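Local coordinates for decapping and exoribonuclease protein 1 (Kluyveromyces lactis, PDB 4GPS), which removes NAD and other caps from the 5' ends of RNAs and degrades RNA in the 5'-to-3' direction, using a divalent metal ion, at residues 102-107 / 164-169; 118-123 / 341-346; 202-205 / 209-212. All blocks are in the same frame, centred on the assembly; numbering follows the deposited sequence.

Contact 1: residues 102-107 / 164-169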
loop_
_atom_site.group_PDB
_atom_site.type_symbol
_atom_site.label_atom_id
_atom_site.label_comp_id
_atom_site.label_asym_id
_atom_site.label_seq_id
_atom_site.Cartn_x
_atom_site.Cartn_y
_atom_site.Cartn_z
ATOM N N LEU A 102 11.277 8.870 16.597
ATOM C CA LEU A 102 11.249 10.319 16.719
ATOM C C LEU A 102 9.963 10.735 16.018
ATOM O O LEU A 102 9.794 10.497 14.820
ATOM C CB LEU A 102 12.465 10.946 16.032
ATOM C CG LEU A 102 13.787 10.424 16.583
ATOM C CD1 LEU A 102 14.939 11.086 15.853
ATOM C CD2 LEU A 102 13.864 10.715 18.067
ATOM N N TRP A 103 9.059 11.361 16.753
ATOM C CA TRP A 103 7.794 11.763 16.173
ATOM C C TRP A 103 7.724 13.151 15.572
ATOM O O TRP A 103 8.356 14.093 16.059
ATOM C CB TRP A 103 6.660 11.668 17.204
ATOM C CG TRP A 103 6.384 10.278 17.674
ATOM C CD1 TRP A 103 7.010 9.621 18.684
ATOM C CD2 TRP A 103 5.446 9.354 17.106
ATOM N NE1 TRP A 103 6.519 8.343 18.787
ATOM C CE2 TRP A 103 5.558 8.154 17.829
ATOM C CE3 TRP A 103 4.524 9.428 16.052
ATOM C CZ2 TRP A 103 4.783 7.026 17.533
ATOM C CZ3 TRP A 103 3.763 8.324 15.755
ATOM C CH2 TRP A 103 3.892 7.132 16.498
ATOM N N ASN A 104 6.940 13.246 14.499
ATOM C CA ASN A 104 6.642 14.487 13.825
ATOM C C ASN A 104 7.772 15.498 13.616
ATOM O O ASN A 104 8.690 15.234 12.849
ATOM C CB ASN A 104 5.434 15.111 14.551
ATOM C CG ASN A 104 4.237 14.159 14.579
ATOM O OD1 ASN A 104 3.824 13.641 13.530
ATOM N ND2 ASN A 104 3.689 13.911 15.758
ATOM N N GLU A 105 7.702 16.651 14.279
ATOM C CA GLU A 105 8.737 17.691 14.122
ATOM C C GLU A 105 10.132 17.176 14.492
ATOM O O GLU A 105 11.137 17.790 14.152
ATOM C CB GLU A 105 8.398 18.938 14.964
ATOM C CG GLU A 105 8.117 18.635 16.437
ATOM C CD GLU A 105 7.928 19.895 17.291
ATOM O OE1 GLU A 105 8.890 20.320 17.979
ATOM O OE2 GLU A 105 6.811 20.466 17.272
ATOM N N ALA A 106 10.188 16.035 15.166
ATOM C CA ALA A 106 11.465 15.458 15.551
ATOM C C ALA A 106 11.965 14.413 14.565
ATOM O O ALA A 106 13.138 14.032 14.630
ATOM C CB ALA A 106 11.366 14.825 16.950
ATOM N N SER A 107 11.094 13.937 13.665
ATOM C CA SER A 107 11.506 12.910 12.701
ATOM C C SER A 107 12.396 13.453 11.575
ATOM O O SER A 107 12.384 14.658 11.247
ATOM C CB SER A 107 10.283 12.230 12.088
ATOM O OG SER A 107 9.598 13.118 11.216
ATOM N N TYR A 164 -1.496 4.504 17.373
ATOM C CA TYR A 164 -2.900 4.413 17.763
ATOM C C TYR A 164 -3.112 5.113 19.092
ATOM O O TYR A 164 -4.067 5.856 19.273
ATOM C CB TYR A 164 -3.339 2.968 17.934
ATOM C CG TYR A 164 -4.814 2.821 18.254
ATOM C CD1 TYR A 164 -5.775 2.913 17.238
ATOM C CD2 TYR A 164 -5.252 2.606 19.561
ATOM C CE1 TYR A 164 -7.110 2.798 17.515
ATOM C CE2 TYR A 164 -6.609 2.492 19.851
ATOM C CZ TYR A 164 -7.531 2.590 18.815
ATOM O OH TYR A 164 -8.859 2.479 19.068
ATOM N N GLN A 165 -2.228 4.851 20.040
ATOM C CA GLN A 165 -2.334 5.473 21.347
ATOM C C GLN A 165 -2.263 7.002 21.231
ATOM O O GLN A 165 -2.963 7.702 21.941
ATOM C CB GLN A 165 -1.215 4.934 22.231
ATOM C CG GLN A 165 -0.847 5.770 23.432
ATOM C CD GLN A 165 0.136 5.034 24.349
ATOM O OE1 GLN A 165 -0.200 3.974 24.903
ATOM N NE2 GLN A 165 1.356 5.581 24.502
ATOM N N ARG A 166 -1.436 7.516 20.324
ATOM C CA ARG A 166 -1.290 8.952 20.163
ATOM C C ARG A 166 -2.454 9.614 19.482
ATOM O O ARG A 166 -2.661 10.814 19.651
ATOM C CB ARG A 166 -0.086 9.296 19.308
ATOM C CG ARG A 166 1.223 9.376 19.959
ATOM C CD ARG A 166 2.198 9.763 18.854
ATOM N NE ARG A 166 2.673 11.140 18.947
ATOM C CZ ARG A 166 3.693 11.524 19.712
ATOM N NH1 ARG A 166 4.355 10.637 20.457
ATOM N NH2 ARG A 166 4.055 12.800 19.720
ATOM N N TYR A 167 -3.180 8.856 18.672
ATOM C CA TYR A 167 -4.291 9.406 17.907
ATOM C C TYR A 167 -5.674 8.979 18.372
ATOM O O TYR A 167 -6.672 9.457 17.870
ATOM C CB TYR A 167 -4.128 8.991 16.445
ATOM C CG TYR A 167 -4.989 9.766 15.476
ATOM C CD1 TYR A 167 -4.647 11.062 15.110
ATOM C CD2 TYR A 167 -6.165 9.217 14.950
ATOM C CE1 TYR A 167 -5.453 11.809 14.242
ATOM C CE2 TYR A 167 -6.980 9.957 14.064
ATOM C CZ TYR A 167 -6.611 11.251 13.721
ATOM O OH TYR A 167 -7.381 11.992 12.853
ATOM N N GLU A 168 -5.744 8.080 19.333
ATOM C CA GLU A 168 -7.032 7.555 19.751
ATOM C C GLU A 168 -8.077 8.567 20.173
ATOM O O GLU A 168 -9.246 8.434 19.840
ATOM C CB GLU A 168 -6.814 6.519 20.847
ATOM C CG GLU A 168 -7.449 6.830 22.141
ATOM C CD GLU A 168 -7.221 5.698 23.067
ATOM O OE1 GLU A 168 -7.866 4.639 22.855
ATOM O OE2 GLU A 168 -6.377 5.853 23.981
ATOM N N LYS A 169 -7.645 9.558 20.927
ATOM C CA LYS A 169 -8.530 10.601 21.380
ATOM C C LYS A 169 -9.181 11.320 20.206
ATOM O O LYS A 169 -10.263 11.866 20.339
ATOM C CB LYS A 169 -7.747 11.607 22.230
ATOM C CG LYS A 169 -7.028 10.943 23.393
ATOM C CD LYS A 169 -6.722 11.907 24.532
ATOM C CE LYS A 169 -7.864 11.917 25.548
ATOM N NZ LYS A 169 -8.250 10.518 25.928
HETATM O O HOH W 1 2.977 15.348 18.441
#
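Arg166 lays its whole outer half over one face of the indole of Trp103, and nearly all of the packing in this contact is in that overlap. The guanidinium is stacked almost flat on the ring system, with planes 12° apart, and CZ sits 3.8 Å from the centroid of the Trp103 five-membered ring in a cation-pi contact. NH1 comes closest, 3.4 Å from Trp103 CD1, while NH2 lies over the CB end. Further back along the chain, Arg166 CD stands 3.5 Å from the centroid of the Trp103 six-membered ring, only 7° off its normal, so a CH-pi contact covers the benzo half. The bend at chi3 (107°) lets both fit, CD over one ring and the guanidinium turned flat over the other. The two side chains run past each other in opposite directions.

In the fold, Trp103 closes strand 100-103, which pairs antiparallel with strand 86-95 in a beta hairpin, and Arg166 reaches across from the last turns of helix 156-167. Glu162 and Ala163 of the same helix also touch the indole. Just beyond the tryptophan the chain turns back in a short 3-10 segment, where Ala106 N is hydrogen-bonded to Trp103 O at 2.8 Å.

The side beyond the indole is far looser. Asn104 ND2 and Arg166 NH2 approach only to 4.1 Å, with the amide steeply inclined to the guanidinium, and a water mediates between them. It accepts from Arg166 NH2 at 3.0 Å, at the edge and in the plane of the guanidinium, and only weakly from Asn104 ND2 at 3.1 Å. The amide of Asn104 has its firmer partners on strand 86-95: OD1 takes the backbone N-H of Asn91, and ND2 gives to His90.

Contact 2: residues 118-123 / 341-346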
loop_
_atom_site.group_PDB
_atom_site.type_symbol
_atom_site.label_atom_id
_atom_site.label_comp_id
_atom_site.label_asym_id
_atom_site.label_seq_id
_atom_site.Cartn_x
_atom_site.Cartn_y
_atom_site.Cartn_z
ATOM N N THR A 118 15.319 17.563 -9.397
ATOM C CA THR A 118 15.515 18.467 -10.535
ATOM C C THR A 118 15.216 17.717 -11.857
ATOM O O THR A 118 14.576 18.253 -12.760
ATOM C CB THR A 118 16.977 19.040 -10.555
ATOM O OG1 THR A 118 17.158 19.938 -9.441
ATOM C CG2 THR A 118 17.264 19.771 -11.886
ATOM N N TYR A 119 15.690 16.484 -11.971
ATOM C CA TYR A 119 15.405 15.716 -13.152
ATOM C C TYR A 119 13.897 15.560 -13.308
ATOM O O TYR A 119 13.386 15.639 -14.406
ATOM C CB TYR A 119 16.002 14.327 -13.055
ATOM C CG TYR A 119 15.576 13.454 -14.215
ATOM C CD1 TYR A 119 16.049 13.699 -15.519
ATOM C CD2 TYR A 119 14.697 12.386 -14.022
ATOM C CE1 TYR A 119 15.648 12.892 -16.600
ATOM C CE2 TYR A 119 14.294 11.575 -15.097
ATOM C CZ TYR A 119 14.770 11.837 -16.366
ATOM O OH TYR A 119 14.349 11.053 -17.402
ATOM N N ILE A 120 13.186 15.311 -12.209
ATOM C CA ILE A 120 11.745 15.127 -12.283
ATOM C C ILE A 120 11.029 16.407 -12.694
ATOM O O ILE A 120 10.085 16.368 -13.486
ATOM C CB ILE A 120 11.180 14.642 -10.925
ATOM C CG1 ILE A 120 11.586 13.184 -10.693
ATOM C CG2 ILE A 120 9.648 14.796 -10.881
ATOM C CD1 ILE A 120 11.375 12.721 -9.282
ATOM N N LYS A 121 11.488 17.538 -12.161
ATOM C CA LYS A 121 10.889 18.838 -12.459
ATOM C C LYS A 121 11.107 19.345 -13.877
ATOM O O LYS A 121 10.204 19.920 -14.482
ATOM C CB LYS A 121 11.416 19.890 -11.473
ATOM C CG LYS A 121 11.101 21.354 -11.840
ATOM C CD LYS A 121 11.684 22.311 -10.789
ATOM C CE LYS A 121 11.656 23.763 -11.258
ATOM N NZ LYS A 121 12.475 24.022 -12.494
ATOM N N ASP A 122 12.303 19.142 -14.412
ATOM C CA ASP A 122 12.616 19.633 -15.749
ATOM C C ASP A 122 12.442 18.577 -16.820
ATOM O O ASP A 122 12.452 18.894 -17.993
ATOM C CB ASP A 122 14.067 20.158 -15.812
ATOM C CG ASP A 122 14.320 21.352 -14.863
ATOM O OD1 ASP A 122 13.358 22.143 -14.629
ATOM O OD2 ASP A 122 15.483 21.504 -14.370
ATOM N N SER A 123 12.274 17.330 -16.414
ATOM C CA SER A 123 12.180 16.220 -17.350
ATOM C C SER A 123 13.526 16.074 -18.112
ATOM O O SER A 123 13.584 15.538 -19.217
ATOM C CB SER A 123 10.995 16.428 -18.312
ATOM O OG SER A 123 9.749 16.217 -17.655
ATOM N N LEU A 341 14.367 6.693 -15.540
ATOM C CA LEU A 341 13.694 7.086 -14.329
ATOM C C LEU A 341 12.456 7.818 -14.822
ATOM O O LEU A 341 12.562 8.688 -15.687
ATOM C CB LEU A 341 14.541 8.065 -13.535
ATOM C CG LEU A 341 15.548 7.499 -12.561
ATOM C CD1 LEU A 341 16.223 8.675 -11.831
ATOM C CD2 LEU A 341 14.837 6.580 -11.589
ATOM N N LYS A 342 11.292 7.491 -14.281
ATOM C CA LYS A 342 10.082 8.166 -14.713
ATOM C C LYS A 342 9.146 8.403 -13.563
ATOM O O LYS A 342 8.796 7.474 -12.838
ATOM C CB LYS A 342 9.346 7.363 -15.794
ATOM C CG LYS A 342 8.354 8.199 -16.597
ATOM C CD LYS A 342 7.594 7.367 -17.614
ATOM C CE LYS A 342 6.895 8.252 -18.666
ATOM N NZ LYS A 342 5.963 9.242 -18.089
ATOM N N ALA A 343 8.738 9.656 -13.406
ATOM C CA ALA A 343 7.808 10.041 -12.338
ATOM C C ALA A 343 6.342 9.776 -12.745
ATOM O O ALA A 343 5.982 9.858 -13.920
ATOM C CB ALA A 343 8.009 11.541 -11.990
ATOM N N TYR A 344 5.496 9.438 -11.778
ATOM C CA TYR A 344 4.088 9.209 -12.081
ATOM C C TYR A 344 3.271 9.768 -10.967
ATOM O O TYR A 344 3.599 9.557 -9.799
ATOM C CB TYR A 344 3.744 7.718 -12.155
ATOM C CG TYR A 344 4.328 6.966 -13.328
ATOM C CD1 TYR A 344 3.629 6.839 -14.515
ATOM C CD2 TYR A 344 5.567 6.348 -13.228
ATOM C CE1 TYR A 344 4.145 6.108 -15.558
ATOM C CE2 TYR A 344 6.090 5.626 -14.269
ATOM C CZ TYR A 344 5.375 5.505 -15.432
ATOM O OH TYR A 344 5.916 4.799 -16.486
ATOM N N LYS A 345 2.221 10.496 -11.313
ATOM C CA LYS A 345 1.308 10.977 -10.292
ATOM C C LYS A 345 0.239 9.881 -10.244
ATOM O O LYS A 345 0.264 8.950 -11.084
ATOM C CB LYS A 345 0.737 12.329 -10.685
ATOM C CG LYS A 345 1.760 13.379 -10.425
ATOM C CD LYS A 345 1.332 14.746 -10.818
ATOM C CE LYS A 345 2.451 15.692 -10.435
ATOM N NZ LYS A 345 2.705 15.603 -8.965
ATOM N N ILE A 346 -0.666 9.955 -9.271
ATOM C CA ILE A 346 -1.700 8.930 -9.137
ATOM C C ILE A 346 -2.559 8.841 -10.408
ATOM O O ILE A 346 -2.870 7.740 -10.881
ATOM C CB ILE A 346 -2.608 9.203 -7.911
ATOM C CG1 ILE A 346 -3.557 8.032 -7.696
ATOM C CG2 ILE A 346 -3.401 10.488 -8.122
ATOM C CD1 ILE A 346 -2.831 6.762 -7.469
HETATM O O HOH W 2 15.585 8.728 -17.267
#
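Tyr119 meets Leu341 with the edge of its ring: CE2 lies 3.4 Å from Leu341 O, which sits near the ring plane, and 3.8 Å from Leu341 CB. The phenol reaches the strand because its CG is turned anti to the backbone N (chi1 173°), sending the ring out from the helix toward the backbone of 341-346. Trp125 stacks on the same ring and also touches the side chain of Leu341.

The second apolar contact lies one residue further along the helix. Ile120 applies its CG2 branch to the methyl of Ala343, with CG2 and CB 3.8 Å apart, and its CG1 branch stays slightly further off. Leu112 and Leu327 also touch Ile120.

The polar link runs through water. Tyr119 OH is 2.6 Å from a water oxygen, which in turn accepts the backbone N-H of Leu341 at 2.9 Å, so the phenol tip is tied to the strand backbone through one solvent molecule. A phenylalanine in place of Tyr119 would probably leave this water without its phenol partner and the Leu341 N-H less firmly bridged to the helix.

The CB atoms of Leu341 and Ala343 are on the helix side of the strand, while that of Lys342 between them points away, the alternation of a beta strand. Helix 114-122 thus packs across strand 338-344, which pairs antiparallel with strand 325-331; that strand in turn runs parallel to 290-297, the bearer of metal-binding Glu293 and Ile294. With the side chain of Leu341 about 7 Å from that of Ile294, this is a helix packed on a strand near the metal site of a PD-(D/E)XK nuclease fold.

Contact 3: residues 202-205 / 209-212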
loop_
_atom_site.group_PDB
_atom_site.type_symbol
_atom_site.label_atom_id
_atom_site.label_comp_id
_atom_site.label_asym_id
_atom_site.label_seq_id
_atom_site.Cartn_x
_atom_site.Cartn_y
_atom_site.Cartn_z
ATOM N N MET A 202 -7.494 -10.327 12.865
ATOM C CA MET A 202 -8.189 -9.079 13.084
ATOM C C MET A 202 -8.737 -9.147 14.473
ATOM O O MET A 202 -9.511 -10.054 14.805
ATOM C CB MET A 202 -9.289 -8.893 12.035
ATOM C CG MET A 202 -8.688 -8.703 10.654
ATOM S SD MET A 202 -9.770 -8.230 9.293
ATOM C CE MET A 202 -10.663 -7.048 10.038
ATOM N N THR A 203 -8.289 -8.198 15.291
ATOM C CA THR A 203 -8.671 -8.131 16.683
ATOM C C THR A 203 -9.680 -7.034 16.989
ATOM O O THR A 203 -9.422 -5.862 16.722
ATOM C CB THR A 203 -7.417 -7.903 17.600
ATOM O OG1 THR A 203 -6.496 -8.995 17.448
ATOM C CG2 THR A 203 -7.845 -7.795 19.068
ATOM N N VAL A 204 -10.827 -7.410 17.552
ATOM C CA VAL A 204 -11.825 -6.420 17.939
ATOM C C VAL A 204 -11.409 -5.974 19.328
ATOM O O VAL A 204 -11.575 -6.719 20.304
ATOM C CB VAL A 204 -13.247 -7.014 18.036
ATOM C CG1 VAL A 204 -14.202 -5.978 18.626
ATOM C CG2 VAL A 204 -13.729 -7.451 16.663
ATOM N N GLN A 205 -10.864 -4.762 19.418
ATOM C CA GLN A 205 -10.408 -4.249 20.708
ATOM C C GLN A 205 -11.594 -3.882 21.610
ATOM O O GLN A 205 -12.727 -3.753 21.156
ATOM C CB GLN A 205 -9.505 -3.023 20.505
ATOM C CG GLN A 205 -8.473 -3.204 19.398
ATOM C CD GLN A 205 -7.611 -1.967 19.176
ATOM O OE1 GLN A 205 -8.097 -0.821 19.268
ATOM N NE2 GLN A 205 -6.321 -2.189 18.870
ATOM N N ASN A 209 -12.788 -0.716 18.048
ATOM C CA ASN A 209 -12.078 -0.445 16.810
ATOM C C ASN A 209 -11.370 -1.781 16.512
ATOM O O ASN A 209 -11.216 -2.607 17.401
ATOM C CB ASN A 209 -11.114 0.726 17.003
ATOM C CG ASN A 209 -11.839 2.042 16.998
ATOM O OD1 ASN A 209 -11.499 2.988 17.734
ATOM N ND2 ASN A 209 -12.865 2.115 16.158
ATOM N N ILE A 210 -10.970 -2.001 15.270
ATOM C CA ILE A 210 -10.346 -3.258 14.872
ATOM C C ILE A 210 -8.886 -3.147 14.425
ATOM O O ILE A 210 -8.535 -2.355 13.545
ATOM C CB ILE A 210 -11.171 -3.906 13.735
ATOM C CG1 ILE A 210 -12.602 -4.162 14.220
ATOM C CG2 ILE A 210 -10.525 -5.209 13.290
ATOM C CD1 ILE A 210 -13.604 -4.455 13.135
ATOM N N LEU A 211 -8.041 -3.977 15.023
ATOM C CA LEU A 211 -6.630 -3.992 14.690
ATOM C C LEU A 211 -6.344 -5.147 13.759
ATOM O O LEU A 211 -6.664 -6.281 14.076
ATOM C CB LEU A 211 -5.795 -4.166 15.960
ATOM C CG LEU A 211 -4.286 -4.289 15.753
ATOM C CD1 LEU A 211 -3.753 -3.042 15.085
ATOM C CD2 LEU A 211 -3.607 -4.486 17.105
ATOM N N ILE A 212 -5.749 -4.862 12.608
ATOM C CA ILE A 212 -5.394 -5.908 11.645
ATOM C C ILE A 212 -3.914 -6.246 11.822
ATOM O O ILE A 212 -3.098 -5.344 12.042
ATOM C CB ILE A 212 -5.590 -5.426 10.187
ATOM C CG1 ILE A 212 -7.039 -5.008 9.966
ATOM C CG2 ILE A 212 -5.192 -6.531 9.210
ATOM C CD1 ILE A 212 -7.367 -4.632 8.543
HETATM O O HOH W 3 -5.107 -8.551 15.060
#
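Leu211 O is gripped from several directions: it takes the N-H of Thr203 at 2.8 Å in a nearly straight bond (172° at the hydrogen), a water donates to it at 2.9 Å, and the CA-H of Met202 approaches as well. The first of these bonds belongs to the ladder of an antiparallel beta hairpin made by strands 198-204 and 210-213. Thr203 and Leu211 are its hydrogen-bonded pair, the return bond running from Leu211 N to Thr203 O at 2.9 Å. Non-hydrogen-bonded pairs flank it, Met202 with Ile212 and Val204 with Ile210. A single further backbone bond, Gln205 N to Asn209 O at 3.0 Å, closes the two chains toward the turn.

One face of the hairpin carries Met202, Val204, Ile210 and Ile212, all apolar. Met202 and Ile212 lie side by side and point the same way, while the thioether chain bends at its last torsion (chi3 44°) and brings CE within 3.7 Å of Ile210 CG2. Val204 CG2 and Ile210 CG1 meet more loosely. Leu388 of helix 370-393 covers Met202 and Val204, and helix 182-190 packs on Ile212.

The other face carries Thr203 and Leu211; Leu211 touches Leu160 and Lys161 of helix 156-167. Beyond the strand end, the extended chain of Gln205 reaches across toward the other segment, its CG 3.4 Å from Asn209 O. Both strands are also hydrogen-bonded on their outer sides, Met202 to Phe400 of strand 399-404 and Ile210 to strand 176-181, so the hairpin lies inside a wider sheet. Thr203 OG1 is hydrogen-bonded to Thr399 OG1 of the adjoining strand, and 2.8 Å from that same Thr203 OG1 sits the water that donates to Leu211 O.

Contact 3 is the buried one, a ladder of backbone bonds with apolar side chains on one face. Contact 2 is only partly buried and relies on small apolar touches and a water between helix and strand. Contact 1 lies at the surface, where a charged group on an aromatic face does most of the work. Contacts 1 and 3 share helix 156-167: its Tyr164 belongs to contact 1 and touches Gln205 and Asn209 of contact 3, and the helix also covers Leu211. Contact 2 stands apart, its nearest atoms about 20 Å from contact 3, on the opposite side of the chain's centre, and is the one beside the metal site.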